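Local structure of hypothetical conserved protein (Geobacillus kaustophilus, 2QYH) at residues Arg88-Glu93 with Phe165-Trp170. The protein is of unknown function but belongs to the haloacid dehalogenase-like hydrolases and may act as a magnesium-binding phosphatase. Residues are numbered along the deposited sequence; the frame is centred on the assembly and turned at random.
Sequences RALTEE and FRFVRW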
loop_
_atom_site.group_PDB
_atom_site.type_symbol
_atom_site.label_atom_id
_atom_site.label_comp_id
_atom_site.label_asym_id
_atom_site.label_seq_id
_atom_site.Cartn_x
_atom_site.Cartn_y
_atom_site.Cartn_z
ATOM N N ARG D 88 1.349 -29.974 2.631
ATOM C CA ARG D 88 2.239 -30.781 1.800
ATOM C C ARG D 88 1.464 -31.748 0.901
ATOM O O ARG D 88 1.757 -31.855 -0.289
ATOM C CB ARG D 88 3.213 -31.571 2.671
ATOM C CG ARG D 88 4.254 -32.319 1.868
ATOM C CD ARG D 88 5.191 -33.125 2.751
ATOM N NE ARG D 88 5.799 -32.311 3.800
ATOM C CZ ARG D 88 5.421 -32.337 5.075
ATOM N NH1 ARG D 88 4.434 -33.142 5.459
ATOM N NH2 ARG D 88 6.027 -31.560 5.969
ATOM N N ALA D 89 0.482 -32.446 1.468
ATOM C CA ALA D 89 -0.332 -33.394 0.701
ATOM C C ALA D 89 -1.080 -32.697 -0.434
ATOM O O ALA D 89 -1.061 -33.157 -1.578
ATOM C CB ALA D 89 -1.335 -34.104 1.622
ATOM N N LEU D 90 -1.741 -31.589 -0.106
ATOM C CA LEU D 90 -2.500 -30.820 -1.086
ATOM C C LEU D 90 -1.598 -30.377 -2.238
ATOM O O LEU D 90 -2.001 -30.414 -3.398
ATOM C CB LEU D 90 -3.120 -29.587 -0.423
ATOM C CG LEU D 90 -4.471 -29.097 -0.959
ATOM C CD1 LEU D 90 -4.825 -27.781 -0.295
ATOM C CD2 LEU D 90 -4.422 -28.926 -2.464
ATOM N N THR D 91 -0.380 -29.957 -1.911
ATOM C CA THR D 91 0.564 -29.499 -2.924
ATOM C C THR D 91 0.966 -30.640 -3.857
ATOM O O THR D 91 0.956 -30.492 -5.085
ATOM C CB THR D 91 1.842 -28.910 -2.279
ATOM O OG1 THR D 91 1.479 -27.908 -1.324
ATOM C CG2 THR D 91 2.730 -28.272 -3.339
ATOM N N GLU D 92 1.316 -31.781 -3.273
ATOM C CA GLU D 92 1.723 -32.928 -4.070
ATOM C C GLU D 92 0.582 -33.434 -4.933
ATOM O O GLU D 92 0.748 -33.617 -6.138
ATOM C CB GLU D 92 2.259 -34.037 -3.168
ATOM C CG GLU D 92 3.695 -33.790 -2.727
ATOM C CD GLU D 92 4.139 -34.705 -1.601
ATOM O OE1 GLU D 92 3.905 -35.928 -1.700
ATOM O OE2 GLU D 92 4.729 -34.199 -0.623
ATOM N N GLU D 93 -0.580 -33.643 -4.327
ATOM C CA GLU D 93 -1.729 -34.125 -5.081
ATOM C C GLU D 93 -2.092 -33.153 -6.206
ATOM O O GLU D 93 -2.308 -33.568 -7.347
ATOM C CB GLU D 93 -2.933 -34.342 -4.153
ATOM C CG GLU D 93 -4.188 -34.819 -4.880
ATOM C CD GLU D 93 -5.301 -35.249 -3.939
ATOM O OE1 GLU D 93 -6.455 -35.382 -4.407
ATOM O OE2 GLU D 93 -5.027 -35.463 -2.739
ATOM N N PHE D 165 -9.574 -28.439 5.075
ATOM C CA PHE D 165 -9.448 -27.135 4.440
ATOM C C PHE D 165 -10.813 -26.739 3.886
ATOM O O PHE D 165 -11.702 -27.577 3.756
ATOM C CB PHE D 165 -8.454 -27.167 3.279
ATOM C CG PHE D 165 -7.032 -27.386 3.689
ATOM C CD1 PHE D 165 -6.521 -26.784 4.834
ATOM C CD2 PHE D 165 -6.184 -28.158 2.902
ATOM C CE1 PHE D 165 -5.182 -26.947 5.189
ATOM C CE2 PHE D 165 -4.851 -28.325 3.246
ATOM C CZ PHE D 165 -4.348 -27.716 4.396
ATOM N N ARG D 166 -10.976 -25.459 3.574
ATOM C CA ARG D 166 -12.215 -24.965 2.991
ATOM C C ARG D 166 -11.834 -24.220 1.721
ATOM O O ARG D 166 -11.086 -23.245 1.768
ATOM C CB ARG D 166 -12.935 -24.016 3.943
ATOM C CG ARG D 166 -14.102 -23.265 3.302
ATOM C CD ARG D 166 -15.332 -24.137 3.051
ATOM N NE ARG D 166 -15.764 -24.813 4.271
ATOM C CZ ARG D 166 -15.443 -26.067 4.579
ATOM N NH1 ARG D 166 -14.701 -26.784 3.745
ATOM N NH2 ARG D 166 -15.828 -26.587 5.738
ATOM N N PHE D 167 -12.330 -24.690 0.584
ATOM C CA PHE D 167 -12.026 -24.053 -0.684
ATOM C C PHE D 167 -13.141 -23.077 -1.058
ATOM O O PHE D 167 -14.288 -23.477 -1.260
ATOM C CB PHE D 167 -11.842 -25.121 -1.768
ATOM C CG PHE D 167 -10.764 -26.124 -1.448
ATOM C CD1 PHE D 167 -10.997 -27.150 -0.542
ATOM C CD2 PHE D 167 -9.491 -26.005 -2.010
ATOM C CE1 PHE D 167 -9.978 -28.038 -0.194
ATOM C CE2 PHE D 167 -8.467 -26.890 -1.667
ATOM C CZ PHE D 167 -8.708 -27.904 -0.760
ATOM N N VAL D 168 -12.796 -21.794 -1.127
ATOM C CA VAL D 168 -13.752 -20.744 -1.466
ATOM C C VAL D 168 -13.276 -20.053 -2.738
ATOM O O VAL D 168 -12.250 -19.366 -2.737
ATOM C CB VAL D 168 -13.854 -19.699 -0.331
ATOM C CG1 VAL D 168 -14.923 -18.661 -0.657
ATOM C CG2 VAL D 168 -14.162 -20.397 0.987
ATOM N N ARG D 169 -14.028 -20.231 -3.819
ATOM C CA ARG D 169 -13.666 -19.664 -5.110
ATOM C C ARG D 169 -13.924 -18.164 -5.217
ATOM O O ARG D 169 -14.935 -17.654 -4.729
ATOM C CB ARG D 169 -14.412 -20.422 -6.219
ATOM C CG ARG D 169 -13.994 -20.066 -7.644
ATOM C CD ARG D 169 -14.444 -21.139 -8.637
ATOM N NE ARG D 169 -13.721 -22.397 -8.448
ATOM C CZ ARG D 169 -12.476 -22.619 -8.859
ATOM N NH1 ARG D 169 -11.802 -21.672 -9.495
ATOM N NH2 ARG D 169 -11.897 -23.789 -8.622
ATOM N N TRP D 170 -12.994 -17.463 -5.861
ATOM C CA TRP D 170 -13.100 -16.019 -6.052
ATOM C C TRP D 170 -12.731 -15.633 -7.484
ATOM O O TRP D 170 -12.878 -14.476 -7.878
ATOM C CB TRP D 170 -12.169 -15.278 -5.084
ATOM C CG TRP D 170 -10.740 -15.681 -5.238
ATOM C CD1 TRP D 170 -10.138 -16.780 -4.701
ATOM C CD2 TRP D 170 -9.745 -15.025 -6.039
ATOM N NE1 TRP D 170 -8.827 -16.857 -5.116
ATOM C CE2 TRP D 170 -8.560 -15.798 -5.934
ATOM C CE3 TRP D 170 -9.735 -13.871 -6.826
ATOM C CZ2 TRP D 170 -7.378 -15.442 -6.597
ATOM C CZ3 TRP D 170 -8.559 -13.522 -7.482
ATOM C CH2 TRP D 170 -7.397 -14.307 -7.361
#
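L90 reaches from helix 84-96 toward the strand and sets one methyl, CD1, against the rings of both F165 and F167. L90 CD1 lies obliquely to both rings, 3.5 Å from F165 CD2 and 3.9 Å from F167 CZ. Both distances are of carbon-carbon packing, and at 2.60 Å resolution the difference between them carries little weight. The side chains of F165 and F167 leave the backbone toward the helix, as expected for residues two apart on a strand, and in both, CG is anti to the carbonyl carbon and beside the backbone N (chi1 -68° and -58°). The backbones stay well apart, the CA atoms of L90 and F165 being 9.6 Å from each other, and the side chains alone bridge the gap. V177 of the adjacent strand 174-179 touches L90, F165 and F167, while F165 also packs on K86 and V87, one turn earlier in the helix. At the helix surface R88 forms a salt bridge with E139, and E93 hydrogen-bonds N161 and Y162. Within the chain, strand 165-171 is an outermost strand of the five-stranded antiparallel sheet, paired with 174-179. This apolar helix-on-sheet packing is consistent with the alpha/beta cap domain of Cof-type HAD hydrolases, which stands apart from the Rossmann-like core.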